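Local coordinates for TRAP-T family transporter, DctP (Periplasmic binding) subunit (PDB 4PF8), which binds beta-D-galacturonate and, as the periplasmic solute-binding subunit, probably delivers it to its TRAP-type membrane transporter, at residues P112-L117 and H229-E234; N171-G176 and E305-A310; A275-I280 and V285-I290. All blocks are in the same frame, centred on the assembly; numbering follows the deposited sequence.

From the N terminus, residues 112-117 come first, on helix 111-118, and interaction 1 closes a long loop by bringing them against 229-234. Before it closes, residues 171-176 open interaction 2, which ends only at 305-310, so the two cross. They also touch: Phe174 of interaction 2 packs on Leu230 and Ile232 of interaction 1. Interaction 3, 275-280 with 285-290, follows interaction 1 in series and is a short turn nested within the loop of interaction 2. It ties the long helix 248-282 to strand 286-289, the neighbour of strand 223-230, whose end enters interaction 1. Interaction 2 joins helix 301-310 to helix 172-179.

Interaction 1 of 3, residues P112-L117 and H229-E234; sequences PQMYEL and HLIIPE. With GTR (beta-D-galactopyranuronic acid), chain D.
Met114, present as selenomethionine, reaches from helix 111-118 over Ile231 and Pro233 and carries the whole contact. Its CG stands anti to the backbone N (chi1 179°), which sends the chain out of the helix toward the extended segment. Close to the helix, Met114 CB meets the branch methyl CG2 of Ile231 at 4.0 Å. One atom further, Met114 CG lies between two neighbours, 3.8 Å from Pro233 CG and nearly as close to that same Ile231 methyl. The chain then bends at chi2 and again at chi3, and Met114 SE passes alongside the proline ring, 3.9 Å from Pro233 CG, the two side chains running in opposite directions. The terminal Met114 CE lies at the edge of the Tyr115 ring and in its plane, 3.9 Å from Tyr115 CD1. No hydrogen bond links the segments.

Next to Pro233, Glu234 belongs to the sugar pocket. Its OE2 accepts a very short hydrogen bond, 2.5 Å, from the O2 hydroxyl of the bound galacturonate, which is gripped as well by Asn207, Arg167, Arg146, His32 and Gln70. With an alanine here the carboxylate is gone, and the sugar O2 hydroxyl would probably lose this acceptor and be held less firmly in its rotation.

Residues 229-234 lead from strand 223-230 of the four-stranded sheet into strand 234-239 of the five-stranded sheet, consistent with an interdomain crossing of the two-domain solute-binding fold. Helix 111-118 covers the Ile231 and Pro233 side of this crossing, while Ile232, whose CB is directed away from helix 111-118, packs on Phe174 of helix 172-179, Arg146 of strand 146-150 and Ser88 of strand 84-88.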
loop_
_atom_site.group_PDB
_atom_site.type_symbol
_atom_site.label_atom_id
_atom_site.label_comp_id
_atom_site.label_asym_id
_atom_site.label_seq_id
_atom_site.Cartn_x
_atom_site.Cartn_y
_atom_site.Cartn_z
ATOM N N PRO A 112 11.316 5.383 7.893
ATOM C CA PRO A 112 11.148 6.020 9.204
ATOM C C PRO A 112 10.557 7.438 9.149
ATOM O O PRO A 112 9.832 7.858 10.053
ATOM C CB PRO A 112 12.586 6.014 9.785
ATOM C CG PRO A 112 13.226 4.840 9.111
ATOM C CD PRO A 112 12.678 4.831 7.721
ATOM N N GLN A 113 10.859 8.189 8.093
ATOM C CA GLN A 113 10.263 9.507 7.942
ATOM C C GLN A 113 8.757 9.359 7.690
ATOM O O GLN A 113 7.961 10.146 8.192
ATOM C CB GLN A 113 10.881 10.271 6.778
ATOM C CG GLN A 113 10.415 11.700 6.755
ATOM C CD GLN A 113 10.349 12.295 5.375
ATOM O OE1 GLN A 113 10.015 11.617 4.414
ATOM N NE2 GLN A 113 10.661 13.573 5.274
HETATM N N MSE A 114 8.378 8.351 6.925
HETATM C CA MSE A 114 6.951 8.072 6.693
HETATM C C MSE A 114 6.248 7.800 8.025
HETATM O O MSE A 114 5.167 8.341 8.279
HETATM C CB MSE A 114 6.761 6.932 5.691
HETATM C CG MSE A 114 5.297 6.552 5.419
HETATM SE SE MSE A 114 4.500 5.369 6.732
HETATM C CE MSE A 114 5.289 3.688 6.138
ATOM N N TYR A 115 6.873 7.034 8.930
ATOM C CA TYR A 115 6.227 6.789 10.230
ATOM C C TYR A 115 6.019 8.115 10.966
ATOM O O TYR A 115 4.945 8.376 11.510
ATOM C CB TYR A 115 7.071 5.920 11.163
ATOM C CG TYR A 115 7.152 4.421 10.912
ATOM C CD1 TYR A 115 6.806 3.837 9.704
ATOM C CD2 TYR A 115 7.605 3.585 11.924
ATOM C CE1 TYR A 115 6.915 2.455 9.525
ATOM C CE2 TYR A 115 7.706 2.228 11.756
ATOM C CZ TYR A 115 7.375 1.664 10.563
ATOM O OH TYR A 115 7.515 0.302 10.469
ATOM N N GLU A 116 7.055 8.951 10.990
ATOM C CA GLU A 116 7.007 10.211 11.711
ATOM C C GLU A 116 5.885 11.100 11.185
ATOM O O GLU A 116 5.139 11.698 11.970
ATOM C CB GLU A 116 8.355 10.934 11.630
ATOM N N LEU A 117 5.758 11.176 9.863
ATOM C CA LEU A 117 4.752 12.045 9.246
ATOM C C LEU A 117 3.349 11.474 9.429
ATOM O O LEU A 117 2.425 12.210 9.796
ATOM C CB LEU A 117 5.058 12.251 7.751
ATOM C CG LEU A 117 6.354 13.025 7.474
ATOM C CD1 LEU A 117 6.671 13.059 6.000
ATOM C CD2 LEU A 117 6.266 14.430 8.020
ATOM N N HIS A 229 10.869 3.525 -5.352
ATOM C CA HIS A 229 10.359 4.761 -5.925
ATOM C C HIS A 229 9.052 5.213 -5.272
ATOM O O HIS A 229 8.628 6.346 -5.481
ATOM C CB HIS A 229 10.150 4.566 -7.421
ATOM C CG HIS A 229 9.366 3.340 -7.744
ATOM N ND1 HIS A 229 9.956 2.166 -8.149
ATOM C CD2 HIS A 229 8.038 3.088 -7.674
ATOM C CE1 HIS A 229 9.026 1.245 -8.333
ATOM N NE2 HIS A 229 7.853 1.775 -8.024
ATOM N N LEU A 230 8.426 4.336 -4.483
ATOM C CA LEU A 230 7.182 4.694 -3.808
ATOM C C LEU A 230 7.251 4.098 -2.408
ATOM O O LEU A 230 7.771 2.991 -2.219
ATOM C CB LEU A 230 5.942 4.123 -4.504
ATOM C CG LEU A 230 5.498 4.805 -5.803
ATOM C CD1 LEU A 230 4.587 3.853 -6.560
ATOM C CD2 LEU A 230 4.815 6.100 -5.453
ATOM N N ILE A 231 6.730 4.847 -1.451
ATOM C CA ILE A 231 6.557 4.372 -0.077
ATOM C C ILE A 231 5.111 4.716 0.244
ATOM O O ILE A 231 4.773 5.894 0.422
ATOM C CB ILE A 231 7.495 5.070 0.896
ATOM C CG1 ILE A 231 8.956 4.650 0.629
ATOM C CG2 ILE A 231 7.099 4.803 2.338
ATOM C CD1 ILE A 231 9.990 5.544 1.320
ATOM N N ILE A 232 4.269 3.694 0.283
ATOM C CA ILE A 232 2.829 3.901 0.352
ATOM C C ILE A 232 2.302 3.300 1.646
ATOM O O ILE A 232 2.291 2.093 1.801
ATOM C CB ILE A 232 2.093 3.331 -0.878
ATOM C CG1 ILE A 232 2.660 3.973 -2.154
ATOM C CG2 ILE A 232 0.612 3.611 -0.791
ATOM C CD1 ILE A 232 1.952 3.613 -3.359
ATOM N N PRO A 233 1.906 4.160 2.588
ATOM C CA PRO A 233 1.373 3.631 3.849
ATOM C C PRO A 233 0.078 2.898 3.639
ATOM O O PRO A 233 -0.588 3.126 2.632
ATOM C CB PRO A 233 1.099 4.887 4.681
ATOM C CG PRO A 233 1.802 6.001 3.970
ATOM C CD PRO A 233 1.848 5.624 2.544
ATOM N N GLU A 234 -0.269 2.022 4.581
ATOM C CA GLU A 234 -1.542 1.331 4.546
ATOM C C GLU A 234 -2.294 1.715 5.789
ATOM O O GLU A 234 -1.690 2.111 6.792
ATOM C CB GLU A 234 -1.326 -0.169 4.455
ATOM C CG GLU A 234 -0.340 -0.445 3.356
ATOM C CD GLU A 234 -0.389 -1.827 2.804
ATOM O OE1 GLU A 234 -0.696 -2.775 3.557
ATOM O OE2 GLU A 234 -0.102 -1.964 1.585
HETATM C C1 GTR D . 0.912 -4.228 -1.836
HETATM C C2 GTR D . -0.122 -3.668 -0.917
HETATM C C3 GTR D . -1.467 -4.213 -1.360
HETATM C C4 GTR D . -1.780 -3.813 -2.795
HETATM C C5 GTR D . -0.626 -4.341 -3.641
HETATM C C6 GTR D . -0.790 -3.910 -5.093
HETATM O O1 GTR D . 2.230 -3.689 -1.505
HETATM O O2 GTR D . 0.180 -4.137 0.425
HETATM O O3 GTR D . -2.461 -3.584 -0.521
HETATM O O4 GTR D . -1.823 -2.377 -2.855
HETATM O O5 GTR D . 0.646 -3.863 -3.156
HETATM O O6A GTR D . 0.283 -3.702 -5.721
HETATM O O6B GTR D . -1.933 -3.926 -5.604
#

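Interaction 2 of 3, residues N171-G176 and E305-A310; sequences NDLFVG and EKYLAA
Leu173 and Tyr307 mark the nearest approach of the two helical backbones, with CA atoms 7.5 Å apart. Gly176 and Lys306 are the next pair along, at 8.5 Å between CA atoms. Helix 172-179 starts just before the contact: Asn171 is its N-cap, and Asn171 OD1 accepts from Leu173 N at 3.0 Å in a fairly straight bond (N-H...O 160°), while its ND2 is bound to Gly90 and Asn100.

The apolar packing is slight. In the modelled conformer, one of two, Leu173 CD2 lies 3.9 Å from Tyr307 CB and approaches the ring obliquely beside CD1. Tyr307 CG is anti to its backbone nitrogen (chi1 180°), which carries the ring out past Leu173 CD2.

Lys306 bends at chi3 and brings its ammonium over the helix backbone, where Gly176 has no side chain: Lys306 NZ is 3.6 Å from Gly176 CA. The ammonium reaches the helix carbonyls through water. One water bridges Lys306 NZ to Asp172 O, which it meets at 2.6 Å; a second, held by Lys306 NZ, donates only a weak bond to Leu173 O, and a third joins NZ to Gly176 O.

Tyr307 also touches Val318 of helix 315-322. Helix 301-310, itself backed by helix 315-322, thus packs on helix 172-179, the connecting helix of a beta-alpha-beta crossover between parallel strands 165-168 and 184-187.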
loop_
_atom_site.group_PDB
_atom_site.type_symbol
_atom_site.label_atom_id
_atom_site.label_comp_id
_atom_site.label_asym_id
_atom_site.label_seq_id
_atom_site.Cartn_x
_atom_site.Cartn_y
_atom_site.Cartn_z
ATOM N N ASN A 171 -4.440 3.740 -9.685
ATOM C CA ASN A 171 -4.350 5.172 -9.431
ATOM C C ASN A 171 -3.688 5.769 -10.667
ATOM O O ASN A 171 -2.627 5.315 -11.075
ATOM C CB ASN A 171 -3.522 5.444 -8.162
ATOM C CG ASN A 171 -3.537 6.892 -7.741
ATOM O OD1 ASN A 171 -3.539 7.797 -8.573
ATOM N ND2 ASN A 171 -3.559 7.129 -6.429
ATOM N N ASP A 172 -4.313 6.788 -11.264
ATOM C CA ASP A 172 -3.780 7.438 -12.466
ATOM C C ASP A 172 -2.364 7.981 -12.303
ATOM O O ASP A 172 -1.632 8.103 -13.286
ATOM C CB ASP A 172 -4.694 8.591 -12.887
ATOM C CG ASP A 172 -6.096 8.127 -13.202
ATOM O OD1 ASP A 172 -6.223 7.008 -13.741
ATOM O OD2 ASP A 172 -7.064 8.870 -12.908
ATOM N N LEU A 173 -1.990 8.342 -11.076
ATOM C CA LEU A 173 -0.630 8.786 -10.792
ATOM C C LEU A 173 0.399 7.756 -11.241
ATOM O O LEU A 173 1.464 8.124 -11.719
ATOM C CB LEU A 173 -0.426 9.073 -9.296
ATOM C CG LEU A 173 -0.875 10.419 -8.741
ATOM C CD1 LEU A 173 -0.648 10.428 -7.236
ATOM C CD2 LEU A 173 -0.147 11.578 -9.394
ATOM N N PHE A 174 0.094 6.471 -11.069
ATOM C CA PHE A 174 1.032 5.411 -11.416
ATOM C C PHE A 174 1.168 5.212 -12.920
ATOM O O PHE A 174 2.240 4.836 -13.410
ATOM C CB PHE A 174 0.650 4.095 -10.720
ATOM C CG PHE A 174 0.533 4.240 -9.223
ATOM C CD1 PHE A 174 1.453 4.990 -8.502
ATOM C CD2 PHE A 174 -0.510 3.671 -8.542
ATOM C CE1 PHE A 174 1.325 5.133 -7.137
ATOM C CE2 PHE A 174 -0.637 3.847 -7.182
ATOM C CZ PHE A 174 0.288 4.554 -6.491
ATOM N N VAL A 175 0.099 5.472 -13.652
ATOM C CA VAL A 175 0.169 5.449 -15.099
ATOM C C VAL A 175 1.156 6.536 -15.547
ATOM O O VAL A 175 2.042 6.282 -16.379
ATOM C CB VAL A 175 -1.218 5.675 -15.708
ATOM C CG1 VAL A 175 -1.124 5.871 -17.223
ATOM C CG2 VAL A 175 -2.126 4.519 -15.375
ATOM N N GLY A 176 1.024 7.731 -14.978
ATOM C CA GLY A 176 1.907 8.841 -15.303
ATOM C C GLY A 176 3.361 8.536 -14.969
ATOM O O GLY A 176 4.280 8.911 -15.697
ATOM N N GLU A 305 4.248 17.760 -11.399
ATOM C CA GLU A 305 3.727 18.897 -12.148
ATOM C C GLU A 305 2.291 18.632 -12.573
ATOM O O GLU A 305 1.442 19.505 -12.466
ATOM C CB GLU A 305 4.598 19.189 -13.370
ATOM C CG GLU A 305 6.032 19.543 -13.028
ATOM C CD GLU A 305 6.174 20.924 -12.426
ATOM O OE1 GLU A 305 5.144 21.621 -12.278
ATOM O OE2 GLU A 305 7.320 21.315 -12.108
ATOM N N LYS A 306 2.026 17.419 -13.036
ATOM C CA LYS A 306 0.706 17.057 -13.522
ATOM C C LYS A 306 -0.309 17.032 -12.390
ATOM O O LYS A 306 -1.391 17.586 -12.495
ATOM C CB LYS A 306 0.727 15.680 -14.161
ATOM C CG LYS A 306 -0.573 15.372 -14.912
ATOM C CD LYS A 306 -0.699 13.909 -15.235
ATOM C CE LYS A 306 0.566 13.356 -15.837
ATOM N NZ LYS A 306 0.350 11.942 -16.181
ATOM N N TYR A 307 0.055 16.354 -11.316
ATOM C CA TYR A 307 -0.854 16.248 -10.187
ATOM C C TYR A 307 -1.274 17.631 -9.710
ATOM O O TYR A 307 -2.471 17.919 -9.505
ATOM C CB TYR A 307 -0.205 15.448 -9.049
ATOM C CG TYR A 307 -1.156 15.340 -7.891
ATOM C CD1 TYR A 307 -2.361 14.661 -8.031
ATOM C CD2 TYR A 307 -0.884 15.965 -6.693
ATOM C CE1 TYR A 307 -3.267 14.593 -6.989
ATOM C CE2 TYR A 307 -1.795 15.904 -5.627
ATOM C CZ TYR A 307 -2.976 15.213 -5.788
ATOM O OH TYR A 307 -3.883 15.159 -4.740
ATOM N N LEU A 308 -0.303 18.510 -9.525
ATOM C CA LEU A 308 -0.621 19.822 -8.978
ATOM C C LEU A 308 -1.285 20.751 -9.992
ATOM O O LEU A 308 -1.965 21.705 -9.610
ATOM C CB LEU A 308 0.633 20.451 -8.377
ATOM C CG LEU A 308 1.082 19.661 -7.149
ATOM C CD1 LEU A 308 2.366 20.206 -6.574
ATOM C CD2 LEU A 308 -0.019 19.664 -6.103
ATOM N N ALA A 309 -1.114 20.474 -11.280
ATOM C CA ALA A 309 -1.835 21.237 -12.294
ATOM C C ALA A 309 -3.324 20.854 -12.323
ATOM O O ALA A 309 -4.191 21.717 -12.504
ATOM C CB ALA A 309 -1.193 21.059 -13.656
ATOM N N ALA A 310 -3.623 19.571 -12.140
ATOM C CA ALA A 310 -5.008 19.105 -12.119
ATOM C C ALA A 310 -5.671 19.395 -10.774
ATOM O O ALA A 310 -6.905 19.490 -10.697
ATOM C CB ALA A 310 -5.077 17.613 -12.432
HETATM O O HOH W 1 -1.795 9.802 -15.289
HETATM O O HOH W 2 0.708 10.944 -13.273
HETATM O O HOH W 3 2.895 11.461 -17.247
#

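Interaction 3 of 3, residues A275-I280 and V285-I290; sequences ASMKII and VEVNEI
Ile280 and Val285 form the apolar centre, with Ile280 CG2 only 3.5 Å from Val285 CB and 3.7 Å from Val285 CG1. The isoleucine methyl is placed there by its torsion: with chi1 at -75°, CG2 is anti to the backbone N, and CG1 lies beside that nitrogen instead. The same methyl reaches past Val285 to Val287 CG2, at 4.0 Å, so one branch of Ile280 serves two valines that both point toward the helix. A looser contact is added by Met277, a selenomethionine, whose terminal CE comes to 4.2 Å from Val287 CG2.

These residues flank the turn between the end of a helix and the start of a strand. Helix 248-282, the long helix characteristic of family 7 solute-binding proteins, ends within a few residues, and the chain turns into strand 286-289, which runs parallel to strand 223-230 at one border of a mixed sheet. Tyr212 of helix 209-214 touches both Ile280 and Val285, and Phe218 adds to the cover over Val285.

The turn is fastened by a backbone bond, Val285 N to Ile280 O, 3.3 Å long with an N-H...O angle of 154°. Val285 CB also lies close to this oxygen, at 3.4 Å.

Further out, the side chains become polar. Glu286 points away from the helix. Asn288 OD1 accepts a hydrogen bond from Ser225 OG, while its ND2 bonds to Ile155 O. On the helix, Ser276 OG is tied to Glu213, and Lys278 forms a salt bridge with Asp282.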
loop_
_atom_site.group_PDB
_atom_site.type_symbol
_atom_site.label_atom_id
_atom_site.label_comp_id
_atom_site.label_asym_id
_atom_site.label_seq_id
_atom_site.Cartn_x
_atom_site.Cartn_y
_atom_site.Cartn_z
ATOM N N ALA A 275 13.328 -11.487 5.576
ATOM C CA ALA A 275 13.088 -12.899 5.303
ATOM C C ALA A 275 12.691 -13.092 3.834
ATOM O O ALA A 275 13.141 -14.035 3.177
ATOM C CB ALA A 275 12.012 -13.434 6.214
ATOM N N SER A 276 11.880 -12.183 3.323
ATOM C CA SER A 276 11.466 -12.266 1.923
ATOM C C SER A 276 12.658 -12.000 0.997
ATOM O O SER A 276 12.822 -12.699 -0.003
ATOM C CB SER A 276 10.329 -11.291 1.617
ATOM O OG SER A 276 9.128 -11.767 2.175
HETATM N N MSE A 277 13.482 -10.997 1.309
HETATM C CA MSE A 277 14.704 -10.758 0.539
HETATM C C MSE A 277 15.577 -12.005 0.485
HETATM O O MSE A 277 16.124 -12.341 -0.565
HETATM C CB MSE A 277 15.500 -9.598 1.125
HETATM C CG MSE A 277 14.928 -8.232 0.850
HETATM SE SE MSE A 277 14.915 -7.735 -1.076
HETATM C CE MSE A 277 16.213 -8.767 -1.688
ATOM N N LYS A 278 15.720 -12.695 1.612
ATOM C CA LYS A 278 16.504 -13.926 1.627
ATOM C C LYS A 278 15.911 -14.999 0.695
ATOM O O LYS A 278 16.634 -15.671 -0.046
ATOM C CB LYS A 278 16.636 -14.459 3.058
ATOM C CG LYS A 278 17.647 -15.583 3.176
ATOM C CD LYS A 278 17.795 -16.041 4.598
ATOM C CE LYS A 278 18.935 -17.034 4.725
ATOM N NZ LYS A 278 18.701 -18.273 3.919
ATOM N N ILE A 279 14.593 -15.158 0.736
ATOM C CA ILE A 279 13.904 -16.119 -0.128
ATOM C C ILE A 279 14.127 -15.774 -1.605
ATOM O O ILE A 279 14.402 -16.654 -2.436
ATOM C CB ILE A 279 12.405 -16.154 0.216
ATOM C CG1 ILE A 279 12.211 -16.819 1.575
ATOM C CG2 ILE A 279 11.600 -16.904 -0.848
ATOM C CD1 ILE A 279 10.867 -16.604 2.157
ATOM N N ILE A 280 14.000 -14.492 -1.919
ATOM C CA ILE A 280 14.161 -13.980 -3.274
ATOM C C ILE A 280 15.558 -14.291 -3.765
ATOM O O ILE A 280 15.748 -14.841 -4.868
ATOM C CB ILE A 280 13.899 -12.441 -3.266
ATOM C CG1 ILE A 280 12.383 -12.183 -3.135
ATOM C CG2 ILE A 280 14.519 -11.737 -4.460
ATOM C CD1 ILE A 280 12.074 -10.749 -2.654
ATOM N N VAL A 285 16.760 -14.960 -8.000
ATOM C CA VAL A 285 16.477 -13.646 -8.542
ATOM C C VAL A 285 17.771 -12.858 -8.620
ATOM O O VAL A 285 18.599 -12.933 -7.710
ATOM C CB VAL A 285 15.475 -12.892 -7.658
ATOM C CG1 VAL A 285 15.339 -11.420 -8.076
ATOM C CG2 VAL A 285 14.103 -13.579 -7.715
ATOM N N GLU A 286 17.929 -12.113 -9.710
ATOM C CA GLU A 286 19.027 -11.183 -9.845
ATOM C C GLU A 286 18.574 -9.847 -9.280
ATOM O O GLU A 286 17.734 -9.164 -9.885
ATOM C CB GLU A 286 19.438 -11.006 -11.301
ATOM C CG GLU A 286 20.478 -9.914 -11.476
ATOM C CD GLU A 286 21.655 -10.042 -10.514
ATOM O OE1 GLU A 286 22.250 -8.993 -10.145
ATOM O OE2 GLU A 286 21.994 -11.190 -10.134
ATOM N N VAL A 287 19.137 -9.490 -8.130
ATOM C CA VAL A 287 18.809 -8.235 -7.466
ATOM C C VAL A 287 19.877 -7.203 -7.778
ATOM O O VAL A 287 21.078 -7.486 -7.675
ATOM C CB VAL A 287 18.719 -8.409 -5.951
ATOM C CG1 VAL A 287 18.340 -7.094 -5.288
ATOM C CG2 VAL A 287 17.682 -9.482 -5.603
ATOM N N ASN A 288 19.464 -6.024 -8.218
ATOM C CA ASN A 288 20.413 -4.919 -8.366
ATOM C C ASN A 288 19.971 -3.679 -7.601
ATOM O O ASN A 288 18.780 -3.390 -7.503
ATOM C CB ASN A 288 20.668 -4.568 -9.834
ATOM C CG ASN A 288 19.462 -3.952 -10.518
ATOM O OD1 ASN A 288 18.495 -4.639 -10.851
ATOM N ND2 ASN A 288 19.538 -2.651 -10.780
ATOM N N GLU A 289 20.944 -2.982 -7.038
ATOM C CA GLU A 289 20.704 -1.711 -6.376
ATOM C C GLU A 289 20.822 -0.598 -7.399
ATOM O O GLU A 289 21.350 -0.793 -8.501
ATOM C CB GLU A 289 21.692 -1.488 -5.243
ATOM C CG GLU A 289 21.558 -2.470 -4.107
ATOM C CD GLU A 289 22.633 -2.267 -3.059
ATOM O OE1 GLU A 289 22.390 -1.503 -2.100
ATOM O OE2 GLU A 289 23.727 -2.856 -3.203
ATOM N N ILE A 290 20.329 0.575 -7.027
ATOM C CA ILE A 290 20.422 1.740 -7.881
ATOM C C ILE A 290 21.474 2.676 -7.341
ATOM O O ILE A 290 21.328 3.236 -6.252
ATOM C CB ILE A 290 19.097 2.482 -7.990
ATOM C CG1 ILE A 290 18.019 1.557 -8.551
ATOM C CG2 ILE A 290 19.266 3.741 -8.843
ATOM C CD1 ILE A 290 18.327 0.998 -9.900
#